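Long-range contacts in glucanase (Klebsiella pneumoniae, PDB 5GY3), which probably hydrolyses internal beta-1,4-glucosidic linkages in cellulose and related beta-glucans, as an endoglucanase of glycosyl hydrolase family 8: residues 3-11 / 287-297; 23-31 / 66-74. All coordinates share one frame; numbering follows the deposited sequence.

Contact 1 of 2, residues 3-11 / 287-297; sequences AWERYKARF and IDDKDDYYSAS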
# COMPACT_ATOMS: atom_id res chain seq x y z
N ALA A 3 18.93 -9.40 1.68
CA ALA A 3 18.20 -8.15 1.46
C ALA A 3 17.50 -7.70 2.73
O ALA A 3 17.60 -6.54 3.15
CB ALA A 3 17.20 -8.32 0.31
N TRP A 4 16.82 -8.64 3.40
CA TRP A 4 16.09 -8.31 4.62
C TRP A 4 17.03 -7.88 5.75
O TRP A 4 16.73 -6.93 6.47
CB TRP A 4 15.24 -9.52 5.04
CG TRP A 4 14.64 -9.43 6.41
CD1 TRP A 4 14.92 -10.23 7.48
CD2 TRP A 4 13.64 -8.50 6.85
NE1 TRP A 4 14.17 -9.85 8.57
CE2 TRP A 4 13.38 -8.79 8.21
CE3 TRP A 4 12.96 -7.45 6.23
CZ2 TRP A 4 12.46 -8.06 8.96
CZ3 TRP A 4 12.05 -6.73 6.98
CH2 TRP A 4 11.80 -7.05 8.33
N GLU A 5 18.16 -8.58 5.91
CA GLU A 5 19.12 -8.15 6.92
C GLU A 5 19.64 -6.75 6.63
O GLU A 5 19.75 -5.91 7.54
CB GLU A 5 20.28 -9.15 7.01
CG GLU A 5 19.88 -10.50 7.56
CD GLU A 5 19.39 -10.40 8.99
OE1 GLU A 5 19.97 -9.61 9.77
OE2 GLU A 5 18.42 -11.11 9.34
N ARG A 6 19.96 -6.46 5.37
CA ARG A 6 20.43 -5.13 5.02
C ARG A 6 19.35 -4.08 5.24
O ARG A 6 19.64 -2.95 5.66
CB ARG A 6 20.92 -5.12 3.57
CG ARG A 6 21.62 -3.85 3.16
CD ARG A 6 22.70 -3.47 4.17
NE ARG A 6 23.41 -2.25 3.78
CZ ARG A 6 24.25 -1.59 4.57
NH1 ARG A 6 24.48 -2.03 5.80
NH2 ARG A 6 24.85 -0.49 4.14
N TYR A 7 18.09 -4.44 4.99
CA TYR A 7 16.97 -3.53 5.22
C TYR A 7 16.85 -3.17 6.69
O TYR A 7 16.65 -2.00 7.04
CB TYR A 7 15.70 -4.21 4.71
CG TYR A 7 14.41 -3.41 4.76
CD1 TYR A 7 14.13 -2.44 3.79
CD2 TYR A 7 13.44 -3.68 5.71
CE1 TYR A 7 12.94 -1.74 3.81
CE2 TYR A 7 12.25 -2.99 5.74
CZ TYR A 7 11.99 -2.02 4.78
OH TYR A 7 10.79 -1.35 4.81
N LYS A 8 16.94 -4.17 7.57
CA LYS A 8 16.86 -3.89 9.00
C LYS A 8 18.04 -3.04 9.45
O LYS A 8 17.89 -2.15 10.29
CB LYS A 8 16.83 -5.19 9.81
CG LYS A 8 15.55 -6.00 9.67
CD LYS A 8 15.55 -7.19 10.64
CE LYS A 8 16.72 -8.13 10.38
NZ LYS A 8 16.70 -9.32 11.29
N ALA A 9 19.23 -3.32 8.90
CA ALA A 9 20.43 -2.59 9.31
C ALA A 9 20.32 -1.12 8.95
O ALA A 9 20.78 -0.24 9.70
CB ALA A 9 21.67 -3.20 8.67
N ARG A 10 19.72 -0.82 7.80
CA ARG A 10 19.62 0.56 7.36
C ARG A 10 18.39 1.28 7.89
O ARG A 10 18.47 2.48 8.17
CB ARG A 10 19.63 0.61 5.83
CG ARG A 10 21.00 0.26 5.28
CD ARG A 10 21.17 0.74 3.87
NE ARG A 10 20.62 2.08 3.63
CZ ARG A 10 20.19 2.47 2.44
NH1 ARG A 10 20.24 1.61 1.43
NH2 ARG A 10 19.70 3.68 2.26
N PHE A 11 17.27 0.59 8.08
CA PHE A 11 16.01 1.27 8.33
C PHE A 11 15.29 0.88 9.61
O PHE A 11 14.34 1.57 9.99
CB PHE A 11 15.05 1.05 7.15
CG PHE A 11 15.66 1.38 5.83
CD1 PHE A 11 15.98 2.70 5.51
CD2 PHE A 11 15.94 0.38 4.91
CE1 PHE A 11 16.55 3.01 4.29
CE2 PHE A 11 16.51 0.69 3.68
CZ PHE A 11 16.81 2.02 3.37
N ILE A 287 19.65 -4.90 -1.83
CA ILE A 287 19.45 -3.57 -1.27
C ILE A 287 20.79 -2.84 -1.39
O ILE A 287 21.70 -3.07 -0.59
CB ILE A 287 18.96 -3.63 0.18
CG1 ILE A 287 17.67 -4.44 0.28
CG2 ILE A 287 18.77 -2.26 0.76
CD1 ILE A 287 16.63 -4.07 -0.74
N ASP A 288 20.91 -1.94 -2.37
CA ASP A 288 22.14 -1.18 -2.50
C ASP A 288 22.06 0.12 -1.69
O ASP A 288 20.98 0.56 -1.27
CB ASP A 288 22.44 -0.85 -3.96
CG ASP A 288 21.37 -0.00 -4.58
OD1 ASP A 288 20.18 -0.21 -4.30
OD2 ASP A 288 21.73 0.83 -5.40
N ASP A 289 23.22 0.74 -1.48
CA ASP A 289 23.26 2.02 -0.77
C ASP A 289 22.49 3.10 -1.51
O ASP A 289 22.05 4.08 -0.89
CB ASP A 289 24.71 2.46 -0.56
CG ASP A 289 25.47 1.52 0.36
OD1 ASP A 289 24.84 0.98 1.30
OD2 ASP A 289 26.69 1.33 0.16
N LYS A 290 22.30 2.94 -2.81
CA LYS A 290 21.50 3.88 -3.59
C LYS A 290 20.00 3.69 -3.40
O LYS A 290 19.22 4.54 -3.84
CB LYS A 290 21.91 3.76 -5.07
CG LYS A 290 21.24 4.71 -6.01
CD LYS A 290 21.08 6.05 -5.36
CE LYS A 290 21.40 7.08 -6.33
NZ LYS A 290 20.41 7.15 -7.41
N ASP A 291 19.54 2.64 -2.73
CA ASP A 291 18.12 2.52 -2.40
C ASP A 291 17.79 3.35 -1.17
O ASP A 291 18.46 3.24 -0.14
CB ASP A 291 17.73 1.07 -2.15
CG ASP A 291 17.67 0.25 -3.41
OD1 ASP A 291 17.19 0.75 -4.46
OD2 ASP A 291 18.09 -0.92 -3.35
N ASP A 292 16.73 4.16 -1.27
CA ASP A 292 16.16 4.78 -0.08
C ASP A 292 15.16 3.80 0.55
O ASP A 292 15.00 2.68 0.06
CB ASP A 292 15.54 6.14 -0.40
CG ASP A 292 14.44 6.09 -1.48
OD1 ASP A 292 14.04 5.01 -1.96
OD2 ASP A 292 13.97 7.19 -1.86
N TYR A 293 14.50 4.22 1.64
CA TYR A 293 13.52 3.36 2.30
C TYR A 293 12.48 2.86 1.31
O TYR A 293 12.14 1.67 1.27
CB TYR A 293 12.80 4.09 3.45
CG TYR A 293 11.36 3.62 3.62
CD1 TYR A 293 11.05 2.44 4.31
CD2 TYR A 293 10.30 4.33 3.06
CE1 TYR A 293 9.72 1.99 4.43
CE2 TYR A 293 8.97 3.89 3.17
CZ TYR A 293 8.69 2.72 3.86
OH TYR A 293 7.38 2.30 3.96
N TYR A 294 11.97 3.77 0.50
CA TYR A 294 10.88 3.48 -0.42
C TYR A 294 11.29 2.44 -1.46
O TYR A 294 10.56 1.48 -1.72
CB TYR A 294 10.45 4.79 -1.07
CG TYR A 294 9.38 4.68 -2.11
CD1 TYR A 294 8.05 4.71 -1.76
CD2 TYR A 294 9.71 4.57 -3.45
CE1 TYR A 294 7.07 4.61 -2.72
CE2 TYR A 294 8.74 4.47 -4.41
CZ TYR A 294 7.42 4.49 -4.03
OH TYR A 294 6.45 4.39 -5.01
N SER A 295 12.46 2.64 -2.08
CA SER A 295 12.94 1.71 -3.11
C SER A 295 13.25 0.35 -2.50
O SER A 295 12.86 -0.68 -3.05
CB SER A 295 14.18 2.28 -3.81
OG SER A 295 14.72 1.35 -4.75
N ALA A 296 13.93 0.34 -1.36
CA ALA A 296 14.25 -0.92 -0.69
C ALA A 296 13.00 -1.71 -0.35
O ALA A 296 12.97 -2.94 -0.48
CB ALA A 296 15.07 -0.65 0.57
N SER A 297 11.95 -1.02 0.10
CA SER A 297 10.70 -1.69 0.44
C SER A 297 10.05 -2.30 -0.80
O SER A 297 9.65 -3.47 -0.80
CB SER A 297 9.74 -0.71 1.12
OG SER A 297 10.32 -0.13 2.28
O HOH W 1 22.44 -0.88 1.47

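Contact 2 of 2, residues 23-31 / 66-74; sequences NGNVSHTEG and LFYWRYNPV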
# COMPACT_ATOMS: atom_id res chain seq x y z
N ASN A 23 12.78 10.91 4.23
CA ASN A 23 11.71 11.84 4.59
C ASN A 23 11.82 12.27 6.05
O ASN A 23 10.83 12.23 6.79
CB ASN A 23 10.34 11.22 4.33
CG ASN A 23 9.85 11.45 2.91
OD1 ASN A 23 10.64 11.76 2.01
ND2 ASN A 23 8.55 11.32 2.71
N GLY A 24 13.01 12.71 6.46
CA GLY A 24 13.16 13.23 7.80
C GLY A 24 13.16 12.18 8.89
O GLY A 24 12.88 12.51 10.04
N ASN A 25 13.45 10.93 8.53
CA ASN A 25 13.57 9.83 9.49
C ASN A 25 12.26 9.52 10.20
O ASN A 25 12.27 8.98 11.31
CB ASN A 25 14.67 10.10 10.52
CG ASN A 25 16.06 10.06 9.91
OD1 ASN A 25 16.31 9.31 8.97
ND2 ASN A 25 16.96 10.88 10.45
N VAL A 26 11.12 9.83 9.59
CA VAL A 26 9.84 9.59 10.25
C VAL A 26 9.47 8.12 10.11
O VAL A 26 10.09 7.38 9.34
CB VAL A 26 8.71 10.47 9.68
CG1 VAL A 26 9.00 11.95 9.93
CG2 VAL A 26 8.49 10.19 8.20
N SER A 27 8.47 7.70 10.87
CA SER A 27 7.89 6.37 10.77
C SER A 27 6.41 6.51 10.45
O SER A 27 5.78 7.52 10.78
CB SER A 27 8.07 5.58 12.06
OG SER A 27 9.44 5.31 12.30
N HIS A 28 5.85 5.49 9.81
CA HIS A 28 4.43 5.56 9.48
C HIS A 28 3.88 4.14 9.40
O HIS A 28 4.62 3.16 9.41
CB HIS A 28 4.19 6.33 8.18
CG HIS A 28 5.23 6.09 7.13
ND1 HIS A 28 5.41 4.87 6.53
CD2 HIS A 28 6.13 6.93 6.57
CE1 HIS A 28 6.39 4.96 5.64
NE2 HIS A 28 6.85 6.20 5.65
N THR A 29 2.55 4.05 9.33
CA THR A 29 1.93 2.73 9.38
C THR A 29 2.16 1.95 8.10
O THR A 29 2.23 0.72 8.14
CB THR A 29 0.44 2.86 9.70
OG1 THR A 29 -0.18 3.83 8.85
CG2 THR A 29 0.27 3.29 11.14
N GLU A 30 2.32 2.63 6.96
CA GLU A 30 2.79 1.95 5.76
C GLU A 30 4.14 1.27 6.02
O GLU A 30 4.33 0.10 5.68
CB GLU A 30 2.91 2.94 4.60
CG GLU A 30 3.72 2.38 3.44
CD GLU A 30 4.14 3.44 2.43
OE1 GLU A 30 3.24 4.07 1.83
OE2 GLU A 30 5.36 3.64 2.25
N GLY A 31 5.08 2.00 6.62
CA GLY A 31 6.40 1.43 6.86
C GLY A 31 6.38 0.29 7.86
O GLY A 31 7.02 -0.75 7.64
N LEU A 66 -7.85 1.78 15.12
CA LEU A 66 -6.92 1.94 14.01
C LEU A 66 -5.63 2.57 14.55
O LEU A 66 -5.35 2.49 15.75
CB LEU A 66 -7.59 2.74 12.89
CG LEU A 66 -8.83 2.04 12.31
CD1 LEU A 66 -9.56 2.97 11.36
CD2 LEU A 66 -8.39 0.77 11.59
N PHE A 67 -4.82 3.17 13.70
CA PHE A 67 -3.51 3.65 14.10
C PHE A 67 -3.26 5.05 13.58
O PHE A 67 -3.50 5.33 12.40
CB PHE A 67 -2.40 2.70 13.59
CG PHE A 67 -2.57 1.28 14.05
CD1 PHE A 67 -3.33 0.39 13.31
CD2 PHE A 67 -2.00 0.85 15.23
CE1 PHE A 67 -3.51 -0.92 13.75
CE2 PHE A 67 -2.16 -0.46 15.67
CZ PHE A 67 -2.93 -1.34 14.93
N TYR A 68 -2.77 5.94 14.45
CA TYR A 68 -2.20 7.20 13.98
C TYR A 68 -1.14 6.91 12.92
O TYR A 68 -0.28 6.04 13.12
CB TYR A 68 -1.59 7.98 15.15
CG TYR A 68 -2.53 8.15 16.31
CD1 TYR A 68 -3.80 8.69 16.13
CD2 TYR A 68 -2.15 7.78 17.60
CE1 TYR A 68 -4.66 8.86 17.20
CE2 TYR A 68 -3.01 7.95 18.67
CZ TYR A 68 -4.27 8.48 18.46
OH TYR A 68 -5.13 8.65 19.53
N TRP A 69 -1.20 7.62 11.79
CA TRP A 69 -0.46 7.14 10.63
C TRP A 69 1.01 7.52 10.63
O TRP A 69 1.79 6.83 9.98
CB TRP A 69 -1.11 7.63 9.33
CG TRP A 69 -0.80 9.06 8.98
CD1 TRP A 69 -1.38 10.18 9.52
CD2 TRP A 69 0.14 9.54 8.00
NE1 TRP A 69 -0.86 11.32 8.94
CE2 TRP A 69 0.08 10.95 8.00
CE3 TRP A 69 1.02 8.90 7.12
CZ2 TRP A 69 0.87 11.73 7.16
CZ3 TRP A 69 1.81 9.68 6.28
CH2 TRP A 69 1.73 11.08 6.31
N ARG A 70 1.41 8.58 11.33
CA ARG A 70 2.75 9.12 11.19
C ARG A 70 3.37 9.41 12.55
O ARG A 70 2.70 9.89 13.47
CB ARG A 70 2.72 10.40 10.35
CG ARG A 70 4.08 10.96 9.96
CD ARG A 70 3.87 12.10 8.96
NE ARG A 70 5.08 12.85 8.65
CZ ARG A 70 5.53 13.86 9.40
NH1 ARG A 70 4.88 14.20 10.51
NH2 ARG A 70 6.64 14.51 9.06
N TYR A 71 4.67 9.14 12.67
CA TYR A 71 5.44 9.37 13.89
C TYR A 71 6.68 10.17 13.53
O TYR A 71 7.54 9.69 12.79
CB TYR A 71 5.82 8.04 14.55
CG TYR A 71 6.59 8.18 15.85
CD1 TYR A 71 5.93 8.33 17.06
CD2 TYR A 71 7.98 8.16 15.85
CE1 TYR A 71 6.63 8.44 18.24
CE2 TYR A 71 8.69 8.28 17.04
CZ TYR A 71 8.01 8.42 18.23
OH TYR A 71 8.71 8.54 19.41
N ASN A 72 6.76 11.41 14.04
CA ASN A 72 7.91 12.27 13.77
C ASN A 72 8.74 12.42 15.04
O ASN A 72 8.35 13.16 15.96
CB ASN A 72 7.46 13.65 13.26
CG ASN A 72 8.62 14.55 12.86
OD1 ASN A 72 9.79 14.17 13.00
ND2 ASN A 72 8.31 15.73 12.35
N PRO A 73 9.90 11.75 15.14
CA PRO A 73 10.62 11.72 16.43
C PRO A 73 11.24 13.05 16.83
O PRO A 73 11.56 13.22 18.01
CB PRO A 73 11.70 10.66 16.19
CG PRO A 73 11.94 10.69 14.72
CD PRO A 73 10.60 10.99 14.09
N VAL A 74 11.41 14.00 15.91
CA VAL A 74 11.97 15.30 16.27
C VAL A 74 10.89 16.33 16.58
O VAL A 74 11.21 17.44 17.04
CB VAL A 74 12.88 15.85 15.16
CG1 VAL A 74 13.85 14.79 14.69
CG2 VAL A 74 12.06 16.40 14.00
O HOH W 2 8.26 13.46 6.59
O HOH W 3 11.31 14.72 11.08
O HOH W 4 -2.79 4.37 10.01

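Contact 1 of 2, residues 3-11 / 287-297
The Phe-11 ring is sandwiched: CA of Tyr-293 stands over one face, a CH-pi contact 3.9 Å from the ring centroid, and CB of Arg-10 covers the opposite face. CZ of Phe-11 lies over the centre of the Arg-10 guanidinium. At the edge of the Tyr-7 ring, in its plane, sits CB of Ala-296, a methyl that also touches CE2 of Phe-11 at 3.7 Å. The Arg-6 guanidinium has CG of Arg-10 on one face and Asp-289 OD1 at its edge. These groups join the N-terminal helix 2-11 to the start of helix 293-307 and the loop before it, near-terminal helices meeting as in the (alpha/alpha)6 barrel of family 8 enzymes; the short helical segments are nearly antiparallel (161°), their axes 11.1 Å apart.

Arg-10 clasps a single backbone oxygen end-on: NH1 and NH2 both donate to Asp-291 O, the latter at 2.7 Å. A bend at chi3 (42°) turns its guanidinium into this position. Arg-6 NH2 reaches the syn lone pair of Asp-289 OD1 at 3.2 Å with an N-H...O angle of 162°, forming a salt bridge; a water ties Arg-6 NE to the same carboxylate oxygen and to Ile-287 O, and Arg-10 NH1 only weakly. Deeper in, Tyr-7 OH donates to Ser-297 OG at 2.8 Å, and Ser-297 OG in turn donates to Tyr-293 O, which Ser-297 N approaches from the other face. The chemistry thus divides: successive hydroxyl hydrogen bonds serve the buried end, whereas a salt bridge (Arg-6) and a backbone carbonyl (Arg-10) hold the outer loop.

Contact 2 of 2, residues 23-31 / 66-74
Antiparallel pairing of strands 27-28 and 70-71 makes a two-stranded ribbon, with Ser-27 and Tyr-71 a hydrogen-bonded pair and His-28 and Arg-70 a non-hydrogen-bonded pair whose CA atoms are 4.3 Å apart. Within the (alpha/alpha)6 barrel known for glycosyl hydrolase family 8, strand 27-28 runs straight into helix 29-41. Ser-27 N donates to Tyr-71 O at 2.9 Å, almost straight at 173°, and Tyr-71 N returns a bond to Ser-27 O. Thr-29, the first helical residue, still bonds through N to Trp-69 O, at 3.0 Å, so strand pairing and helix start overlap.

His-28 is the N-cap: its ND1 accepts from Gly-31 N in the ring plane, while its NE2 is bonded to Asp-20. Its first torsion places CG between the backbone N and the carbonyl carbon (chi1 38°), turned back over the first helical turn. On the sheet face of Ser-27 and Tyr-71, their CB atoms meet at 4.2 Å, and the Tyr-71 ring packs edge-to-face on Trp-54 of helix 45-59. Thr-29 turns CG2 to Phe-67 CB, 3.7 Å away, and a water spans Thr-29 OG1 and Phe-67 O. Arg-70, extended from CG to NE, reaches obliquely off its strand, and CG1 of Val-26 lies over one face of its guanidinium. At the edge of that group, a water bound to Arg-70 NH2 at 3.1 Å donates to Asn-23 O.

Contacts 1 and 2 have centres about 17 Å apart and meet through one side chain, Tyr-293. Its OH lies 3.0 Å from Glu-30 OE2, a probable hydrogen bond, and 3.3 Å from His-28 CE1, with the two rings inclined at about 65°. Helix 2-11 and strand 27-28 are successive elements of the chain; the two contacts converge at the start of helix 29-41 because Tyr-293 reaches Glu-30 and His-28 there. Both lie near Asp-87, the predicted nucleophile: the side chain of Thr-29 is about 6 Å from it and that of Tyr-293 about 9 Å, placing the junction beside the probable catalytic site.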